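Local atomic coordinates of amidohydrolase (Xanthomonas campestris pv. campestris, PDB entry 4DZH), a protein that binds zinc and probably catalyses the hydrolytic deamination of adenosine-type nucleosides such as 5'-methylthioadenosine. Residues A20-P25 and H395-Q400; I163-T168 and D208-R213; G359-L364 and D368-I373. All coordinates share one frame; numbering follows the deposited sequence. Where two conformers were deposited one is given.

Interaction 1: residues A20-P25 and H395-Q400; sequences AGYVVP and HHVLSQ
Tyr22 and Val397 make the single aromatic contact between 20-25 and 395-400, a CH-pi interaction. Methyl CG2 of Val397 sits over one face of the phenol ring, 4.0 Å from the Tyr22 ring centroid and 20° off the ring normal. It is displaced toward the rim, so its closest ring atom is Tyr22 CD1, at 3.7 Å from Val397 CG2. The tyrosine torsion (chi1 -57°) puts CG anti to the carbonyl carbon, and this carries the ring out to the first turn of helix 397-403.

The other contacts are aliphatic. Val397 CG1, anti to its own backbone N (chi1 170°), meets Val24 CG2 at 4.1 Å. These two side chains run past each other in opposite directions. The second branch of Val24 is used as well: its CG1 touches Leu398 CD2 at 3.7 Å. Val397 thus divides its two methyls between Tyr22 and Val24, while Val24 divides its own between Val397 and Leu398.

Val32 and helix 349-363 continue this apolar surface. Val32 touches Tyr22 and Leu398, and Leu353 of the helix touches Val24 and Leu398. Polar atoms of 395-400 look elsewhere: His395 NE2 and Ser399 OG bond to Leu86 O and Asp92 OD2 of the second subunit.

The contact lays the start of a helix from the connection between strands 381-385 and 410-415 against strand 22-23, all three strands being of one sheet. No hydrogen bond crosses it. The fit therefore rests on methyl and ring shape, and the CH-pi contact is the one interaction with some directional preference.

Interaction 2: residues I163-T168 and D208-R213; sequences IIDFPT and DANFER
Asn210 of helix 208-221 meets Asp165 and Ile163 at the end of strand 156-163, in the TIM barrel of this amidohydrolase. The partner segment is the end of that strand and the loop that follows, toward helix 174-188. Helix 208-221 comes later in the chain, after strand 194-200.

The Asn210 side chain bridges the two. Its CB points toward the loop and lies against methyl CG2 of Ile163, at 4.2 Å. This is the apolar part of the contact, and Phe178 of helix 174-188 packs on both Ile163 and Asn210. CG stands anti to the carbonyl carbon, and the amide extends toward Asp165. Asn210 CG is 3.9 Å from Asp165 OD1.

At the tip, ND2 donates to Asp165 OD1 over 2.9 Å. The bond is bent, with an N-H...O angle of 142°. The carboxylate and amide planes are turned 52° against each other. ND2 also hydrogen-bonds to Asp174 OD1, so two carboxylates grip the same amide nitrogen and should limit rotation of the group.

Asp165 OD1 has a second partner too, the backbone N of Asn207, whose own OD1 bonds to Asn210 N. Asp165 therefore joins the loop both to the residue before the helix and to its first turn. Ile164 starts its side chain away from the helix; that side chain is about 9 Å from the side chain of the zinc ligand His228. As for the Asp165-Asn210 bond, ND2 reaches OD1 on the anti side of the carboxylate, 25° out of its plane.

Interaction 3: residues G359-L364 and D368-I373; sequences GGARAL and DRIGSI
The last turn of helix 349-363 packs on the loop that carries the chain from this helix to strand 381-385, with Ala361 meeting Ile370 and Gly371. Only three residues separate the two segments, so the chain folds back on the helix it has just left.

Ala361 CB does all the touching from the helix. It points at the loop and reaches the backbone first: Ile370 O is 3.4 Å from Ala361 CB. The same methyl lies 3.6 Å from Ile370 CG1 and 4.0 Å from Gly371 CA. Ile370 holds CG1 between its backbone N and carbonyl carbon (chi1 68°), which swings this branch toward the helix.

Gly371 has a positive phi (104°), which glycine adopts readily. With hydrogen alone in place of a side chain, it lets the two backbones approach to 5.3 Å between Ala361 CA and Gly371 CA.

No hydrogen bond links the segments. Ile370 O, although close to the alanine methyl, is bonded elsewhere, to Lys377 NZ. This lysine also bonds to Ser372 OG and so ties two points of the loop together. Ile370 further touches Val76 and Cys135, on strands 69-80 and 133-139. Leu364, just past the helix, packs on the same two strands, so both segments rest on one part of the barrel.

The contact lies where the chain leaves helix 349-363 and heads for strand 381-385. This is consistent with the return from the TIM barrel to the small beta domain in amidohydrolases of this family.

Overall arrangement
Interactions 1 and 3 are neighbours, while interaction 2 lies across the chain's centre from interaction 1, their centres about 46 Å apart. Interactions 1 and 3 meet where Pro25 O probably accepts a hydrogen bond from Ile373 N, 2.8 Å away. They also share helix 349-363, which covers side chains of interaction 1 and supplies one segment of interaction 3. Interaction 3 is buried and closest to the chain's centre; in it a methyl group packs on backbone and an isoleucine branch. Interaction 1 is apolar, but only partly buried and next to the second subunit. Interaction 2 is buried far from the chain's centre, at the end of a barrel strand, and depends on a hydrogen bond between polar side chains.

Interaction 1: residues A20-P25 and H395-Q400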
loop_
_atom_site.group_PDB
_atom_site.type_symbol
_atom_site.label_atom_id
_atom_site.label_comp_id
_atom_site.label_asym_id
_atom_site.label_seq_id
_atom_site.Cartn_x
_atom_site.Cartn_y
_atom_site.Cartn_z
ATOM N N ALA A 20 -7.399 15.958 -20.789
ATOM C CA ALA A 20 -7.058 14.641 -20.243
ATOM C C ALA A 20 -7.937 13.506 -20.770
ATOM O O ALA A 20 -9.102 13.712 -21.152
ATOM C CB ALA A 20 -7.131 14.685 -18.738
ATOM N N GLY A 21 -7.421 12.280 -20.672
ATOM C CA GLY A 21 -8.221 11.132 -21.047
ATOM C C GLY A 21 -9.487 10.993 -20.224
ATOM O O GLY A 21 -10.521 10.549 -20.717
ATOM N N TYR A 22 -9.390 11.335 -18.942
ATOM C CA TYR A 22 -10.501 11.156 -18.001
ATOM C C TYR A 22 -10.477 12.313 -17.047
ATOM O O TYR A 22 -9.398 12.718 -16.573
ATOM C CB TYR A 22 -10.365 9.847 -17.210
ATOM C CG TYR A 22 -10.290 8.668 -18.122
ATOM C CD1 TYR A 22 -11.449 8.041 -18.560
ATOM C CD2 TYR A 22 -9.053 8.188 -18.570
ATOM C CE1 TYR A 22 -11.391 6.955 -19.427
ATOM C CE2 TYR A 22 -8.978 7.105 -19.451
ATOM C CZ TYR A 22 -10.153 6.488 -19.866
ATOM O OH TYR A 22 -10.108 5.403 -20.733
ATOM N N VAL A 23 -11.648 12.902 -16.810
ATOM C CA VAL A 23 -11.767 13.878 -15.727
ATOM C C VAL A 23 -12.681 13.323 -14.640
ATOM O O VAL A 23 -13.790 12.877 -14.925
ATOM C CB VAL A 23 -12.326 15.253 -16.213
ATOM C CG1 VAL A 23 -12.591 16.187 -15.036
ATOM C CG2 VAL A 23 -11.352 15.879 -17.233
ATOM N N VAL A 24 -12.203 13.323 -13.392
ATOM C CA VAL A 24 -12.974 12.811 -12.278
ATOM C C VAL A 24 -13.350 13.968 -11.360
ATOM O O VAL A 24 -12.542 14.411 -10.543
ATOM C CB VAL A 24 -12.157 11.761 -11.480
ATOM C CG1 VAL A 24 -12.979 11.251 -10.320
ATOM C CG2 VAL A 24 -11.653 10.637 -12.432
ATOM N N PRO A 25 -14.576 14.505 -11.507
ATOM C CA PRO A 25 -14.899 15.769 -10.834
ATOM C C PRO A 25 -15.190 15.675 -9.330
ATOM O O PRO A 25 -15.136 16.723 -8.683
ATOM C CB PRO A 25 -16.138 16.258 -11.593
ATOM C CG PRO A 25 -16.838 14.971 -12.029
ATOM C CD PRO A 25 -15.689 13.989 -12.335
ATOM N N HIS A 395 -10.755 -1.326 -16.797
ATOM C CA HIS A 395 -12.179 -1.622 -16.773
ATOM C C HIS A 395 -12.999 -0.494 -16.120
ATOM O O HIS A 395 -14.082 -0.126 -16.621
ATOM C CB HIS A 395 -12.467 -2.925 -16.044
ATOM C CG HIS A 395 -11.942 -4.121 -16.773
ATOM N ND1 HIS A 395 -12.521 -4.575 -17.939
ATOM C CD2 HIS A 395 -10.864 -4.913 -16.546
ATOM C CE1 HIS A 395 -11.845 -5.623 -18.379
ATOM N NE2 HIS A 395 -10.831 -5.848 -17.555
ATOM N N HIS A 396 -12.507 0.014 -14.987
ATOM C CA HIS A 396 -13.159 1.125 -14.232
ATOM C C HIS A 396 -12.121 2.077 -13.656
ATOM O O HIS A 396 -11.200 1.674 -12.926
ATOM C CB HIS A 396 -14.047 0.588 -13.125
ATOM C CG HIS A 396 -15.081 -0.387 -13.600
ATOM N ND1 HIS A 396 -16.303 0.012 -14.104
ATOM C CD2 HIS A 396 -15.076 -1.743 -13.655
ATOM C CE1 HIS A 396 -17.010 -1.054 -14.440
ATOM N NE2 HIS A 396 -16.289 -2.129 -14.180
ATOM N N VAL A 397 -12.260 3.348 -13.981
ATOM C CA VAL A 397 -11.281 4.358 -13.603
ATOM C C VAL A 397 -11.273 4.593 -12.087
ATOM O O VAL A 397 -10.207 4.692 -11.480
ATOM C CB VAL A 397 -11.576 5.689 -14.332
ATOM C CG1 VAL A 397 -10.730 6.826 -13.788
ATOM C CG2 VAL A 397 -11.339 5.497 -15.837
ATOM N N LEU A 398 -12.444 4.688 -11.459
ATOM C CA LEU A 398 -12.464 4.915 -9.994
ATOM C C LEU A 398 -11.804 3.738 -9.242
ATOM O O LEU A 398 -10.975 3.953 -8.356
ATOM C CB LEU A 398 -13.873 5.183 -9.461
ATOM C CG LEU A 398 -14.430 6.450 -10.113
ATOM C CD1 LEU A 398 -15.858 6.666 -9.659
ATOM C CD2 LEU A 398 -13.566 7.668 -9.793
ATOM N N SER A 399 -12.172 2.514 -9.621
ATOM C CA SER A 399 -11.544 1.300 -9.113
ATOM C C SER A 399 -10.041 1.373 -9.266
ATOM O O SER A 399 -9.285 1.009 -8.358
ATOM C CB SER A 399 -11.983 0.097 -9.972
ATOM O OG SER A 399 -13.278 -0.337 -9.612
ATOM N N GLN A 400 -9.599 1.776 -10.446
ATOM C CA GLN A 400 -8.170 1.814 -10.724
ATOM C C GLN A 400 -7.412 2.793 -9.857
ATOM O O GLN A 400 -6.294 2.524 -9.415
ATOM C CB GLN A 400 -7.938 2.134 -12.192
ATOM C CG GLN A 400 -6.875 1.204 -12.759
ATOM C CD GLN A 400 -7.450 -0.155 -13.089
ATOM O OE1 GLN A 400 -8.168 -0.783 -12.306
ATOM N NE2 GLN A 400 -7.149 -0.615 -14.342
#

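Interaction 2: residues I163-T168 and D208-R213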
loop_
_atom_site.group_PDB
_atom_site.type_symbol
_atom_site.label_atom_id
_atom_site.label_comp_id
_atom_site.label_asym_id
_atom_site.label_seq_id
_atom_site.Cartn_x
_atom_site.Cartn_y
_atom_site.Cartn_z
ATOM N N ILE A 163 -1.506 23.183 21.308
ATOM C CA ILE A 163 -1.756 23.542 22.692
ATOM C C ILE A 163 -1.520 22.274 23.537
ATOM O O ILE A 163 -2.102 21.220 23.251
ATOM C CB ILE A 163 -3.217 23.991 22.904
ATOM C CG1 ILE A 163 -3.563 25.182 22.012
ATOM C CG2 ILE A 163 -3.499 24.248 24.398
ATOM C CD1 ILE A 163 -2.738 26.477 22.343
ATOM N N ILE A 164 -0.688 22.357 24.578
ATOM C CA ILE A 164 -0.397 21.181 25.402
ATOM C C ILE A 164 0.015 21.693 26.789
ATOM O O ILE A 164 0.483 22.834 26.928
ATOM C CB ILE A 164 0.682 20.279 24.695
ATOM C CG1 ILE A 164 0.800 18.910 25.362
ATOM C CG2 ILE A 164 2.040 20.961 24.581
ATOM C CD1 ILE A 164 1.672 17.956 24.583
ATOM N N ASP A 165 -0.180 20.868 27.812
ATOM C CA ASP A 165 0.067 21.334 29.184
ATOM C C ASP A 165 1.551 21.374 29.527
ATOM O O ASP A 165 1.899 21.828 30.609
ATOM C CB ASP A 165 -0.533 20.373 30.215
ATOM C CG ASP A 165 -2.048 20.360 30.247
ATOM O OD1 ASP A 165 -2.720 21.216 29.634
ATOM O OD2 ASP A 165 -2.571 19.469 30.957
ATOM N N PHE A 166 2.412 20.840 28.668
ATOM C CA PHE A 166 3.827 20.645 29.012
ATOM C C PHE A 166 4.763 21.561 28.226
ATOM O O PHE A 166 4.498 21.904 27.069
ATOM C CB PHE A 166 4.239 19.188 28.767
ATOM C CG PHE A 166 3.268 18.189 29.308
ATOM C CD1 PHE A 166 3.001 18.134 30.674
ATOM C CD2 PHE A 166 2.628 17.302 28.465
ATOM C CE1 PHE A 166 2.105 17.207 31.186
ATOM C CE2 PHE A 166 1.733 16.371 28.963
ATOM C CZ PHE A 166 1.469 16.331 30.329
ATOM N N PRO A 167 5.859 21.996 28.856
ATOM C CA PRO A 167 6.769 22.917 28.169
ATOM C C PRO A 167 7.606 22.219 27.121
ATOM O O PRO A 167 7.969 21.033 27.260
ATOM C CB PRO A 167 7.658 23.459 29.309
ATOM C CG PRO A 167 7.616 22.368 30.326
ATOM C CD PRO A 167 6.227 21.808 30.276
ATOM N N THR A 168 7.866 22.943 26.043
ATOM C CA THR A 168 8.692 22.462 24.941
ATOM C C THR A 168 9.452 23.672 24.429
ATOM O O THR A 168 9.262 24.794 24.920
ATOM C CB THR A 168 7.844 21.932 23.780
ATOM O OG1 THR A 168 6.972 22.979 23.325
ATOM C CG2 THR A 168 7.016 20.730 24.211
ATOM N N ASP A 208 -8.573 20.766 31.510
ATOM C CA ASP A 208 -9.883 21.373 31.278
ATOM C C ASP A 208 -9.832 22.890 30.985
ATOM O O ASP A 208 -10.587 23.402 30.150
ATOM C CB ASP A 208 -10.762 21.161 32.510
ATOM C CG ASP A 208 -11.353 19.771 32.559
ATOM O OD1 ASP A 208 -10.990 18.941 31.678
ATOM O OD2 ASP A 208 -12.191 19.494 33.460
ATOM N N ALA A 209 -8.977 23.621 31.712
ATOM C CA ALA A 209 -8.836 25.061 31.529
ATOM C C ALA A 209 -8.287 25.419 30.145
ATOM O O ALA A 209 -8.766 26.355 29.521
ATOM C CB ALA A 209 -7.957 25.633 32.626
ATOM N N ASN A 210 -7.292 24.664 29.682
ATOM C CA ASN A 210 -6.760 24.853 28.338
ATOM C C ASN A 210 -7.798 24.519 27.261
ATOM O O ASN A 210 -7.870 25.197 26.230
ATOM C CB ASN A 210 -5.476 24.046 28.145
ATOM C CG ASN A 210 -4.276 24.741 28.770
ATOM O OD1 ASN A 210 -4.301 25.956 28.980
ATOM N ND2 ASN A 210 -3.226 23.983 29.058
ATOM N N PHE A 211 -8.623 23.499 27.516
ATOM C CA PHE A 211 -9.669 23.124 26.557
ATOM C C PHE A 211 -10.723 24.224 26.523
ATOM O O PHE A 211 -11.259 24.579 25.463
ATOM C CB PHE A 211 -10.316 21.763 26.914
ATOM C CG PHE A 211 -9.717 20.607 26.172
ATOM C CD1 PHE A 211 -9.519 20.647 24.782
ATOM C CD2 PHE A 211 -9.333 19.481 26.860
ATOM C CE1 PHE A 211 -8.962 19.561 24.123
ATOM C CE2 PHE A 211 -8.784 18.407 26.217
ATOM C CZ PHE A 211 -8.602 18.440 24.831
ATOM N N GLU A 212 -11.022 24.795 27.688
ATOM C CA GLU A 212 -11.979 25.876 27.738
ATOM C C GLU A 212 -11.466 27.077 26.935
ATOM O O GLU A 212 -12.229 27.750 26.232
ATOM C CB GLU A 212 -12.217 26.288 29.190
ATOM C CG GLU A 212 -12.853 27.675 29.371
ATOM C CD GLU A 212 -14.164 27.871 28.596
ATOM O OE1 GLU A 212 -14.759 26.897 28.092
ATOM O OE2 GLU A 212 -14.590 29.030 28.482
ATOM N N ARG A 213 -10.165 27.335 27.032
ATOM C CA ARG A 213 -9.581 28.480 26.361
ATOM C C ARG A 213 -9.583 28.262 24.837
ATOM O O ARG A 213 -9.821 29.198 24.049
ATOM C CB ARG A 213 -8.173 28.715 26.896
ATOM C CG ARG A 213 -7.551 30.051 26.528
ATOM C CD ARG A 213 -6.353 30.378 27.450
ATOM N NE ARG A 213 -5.626 31.603 27.077
ATOM C CZ ARG A 213 -4.470 31.967 27.636
ATOM N NH1 ARG A 213 -3.907 31.215 28.579
ATOM N NH2 ARG A 213 -3.866 33.078 27.257
#

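Interaction 3: residues G359-L364 and D368-I373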
loop_
_atom_site.group_PDB
_atom_site.type_symbol
_atom_site.label_atom_id
_atom_site.label_comp_id
_atom_site.label_asym_id
_atom_site.label_seq_id
_atom_site.Cartn_x
_atom_site.Cartn_y
_atom_site.Cartn_z
ATOM N N GLY A 359 -13.978 15.125 1.185
ATOM C CA GLY A 359 -14.110 14.896 2.627
ATOM C C GLY A 359 -13.025 15.641 3.416
ATOM O O GLY A 359 -13.263 16.311 4.438
ATOM N N GLY A 360 -11.796 15.547 2.940
ATOM C CA GLY A 360 -10.723 16.308 3.549
ATOM C C GLY A 360 -10.924 17.808 3.411
ATOM O O GLY A 360 -10.698 18.530 4.364
ATOM N N ALA A 361 -11.345 18.262 2.238
ATOM C CA ALA A 361 -11.613 19.681 1.990
ATOM C C ALA A 361 -12.574 20.201 3.049
ATOM O O ALA A 361 -12.300 21.207 3.712
ATOM C CB ALA A 361 -12.199 19.886 0.624
ATOM N N ARG A 362 -13.677 19.472 3.232
ATOM C CA ARG A 362 -14.705 19.853 4.206
ATOM C C ARG A 362 -14.216 19.799 5.652
ATOM O O ARG A 362 -14.603 20.651 6.481
ATOM C CB ARG A 362 -15.924 18.965 4.050
ATOM C CG ARG A 362 -16.706 19.284 2.791
ATOM C CD ARG A 362 -17.837 18.293 2.572
ATOM N NE ARG A 362 -18.617 18.650 1.386
ATOM C CZ ARG A 362 -19.657 17.946 0.936
ATOM N NH1 ARG A 362 -20.060 16.857 1.582
ATOM N NH2 ARG A 362 -20.326 18.347 -0.137
ATOM N N ALA A 363 -13.377 18.808 5.966
ATOM C CA ALA A 363 -12.844 18.693 7.333
ATOM C C ALA A 363 -11.981 19.897 7.696
ATOM O O ALA A 363 -11.913 20.300 8.859
ATOM C CB ALA A 363 -12.028 17.400 7.463
ATOM N N LEU A 364 -11.306 20.483 6.715
ATOM C CA LEU A 364 -10.368 21.567 6.983
ATOM C C LEU A 364 -11.040 22.925 6.808
ATOM O O LEU A 364 -10.420 23.953 7.039
ATOM C CB LEU A 364 -9.143 21.480 6.049
ATOM C CG LEU A 364 -8.010 20.509 6.430
ATOM C CD1 LEU A 364 -8.529 19.102 6.721
ATOM C CD2 LEU A 364 -6.986 20.454 5.289
ATOM N N ASP A 368 -15.535 24.811 0.197
ATOM C CA ASP A 368 -16.032 25.681 -0.850
ATOM C C ASP A 368 -14.977 26.054 -1.875
ATOM O O ASP A 368 -15.297 26.577 -2.953
ATOM C CB ASP A 368 -16.641 26.949 -0.232
ATOM C CG ASP A 368 -17.904 26.666 0.557
ATOM O OD1 ASP A 368 -18.569 25.642 0.276
ATOM O OD2 ASP A 368 -18.247 27.490 1.429
ATOM N N ARG A 369 -13.713 25.757 -1.567
ATOM C CA ARG A 369 -12.622 26.202 -2.431
ATOM C C ARG A 369 -11.858 25.066 -3.133
ATOM O O ARG A 369 -11.297 25.271 -4.216
ATOM C CB ARG A 369 -11.658 27.123 -1.655
ATOM C CG ARG A 369 -12.297 28.480 -1.238
ATOM C CD ARG A 369 -11.303 29.429 -0.546
ATOM N NE ARG A 369 -10.377 30.082 -1.481
ATOM C CZ ARG A 369 -9.053 30.020 -1.369
ATOM N NH1 ARG A 369 -8.507 29.332 -0.376
ATOM N NH2 ARG A 369 -8.282 30.649 -2.247
ATOM N N ILE A 370 -11.832 23.883 -2.521
ATOM C CA ILE A 370 -11.118 22.735 -3.127
ATOM C C ILE A 370 -11.918 21.437 -3.003
ATOM O O ILE A 370 -12.974 21.390 -2.371
ATOM C CB ILE A 370 -9.695 22.502 -2.516
ATOM C CG1 ILE A 370 -9.809 22.041 -1.069
ATOM C CG2 ILE A 370 -8.827 23.771 -2.580
ATOM C CD1 ILE A 370 -8.451 21.779 -0.384
ATOM N N GLY A 371 -11.399 20.351 -3.573
ATOM C CA GLY A 371 -11.967 19.034 -3.301
ATOM C C GLY A 371 -12.824 18.463 -4.415
ATOM O O GLY A 371 -13.199 17.283 -4.367
ATOM N N SER A 372 -13.199 19.314 -5.383
ATOM C CA SER A 372 -13.934 18.841 -6.545
ATOM C C SER A 372 -13.602 19.729 -7.726
ATOM O O SER A 372 -13.057 20.823 -7.538
ATOM C CB SER A 372 -15.438 18.857 -6.263
ATOM O OG SER A 372 -15.829 20.153 -5.816
ATOM N N ILE A 373 -13.838 19.227 -8.938
ATOM C CA ILE A 373 -13.555 19.995 -10.148
ATOM C C ILE A 373 -14.862 20.638 -10.576
ATOM O O ILE A 373 -15.655 20.055 -11.340
ATOM C CB ILE A 373 -12.949 19.126 -11.287
ATOM C CG1 ILE A 373 -11.781 18.285 -10.701
ATOM C CG2 ILE A 373 -12.499 20.018 -12.455
ATOM C CD1 ILE A 373 -10.982 17.498 -11.766
#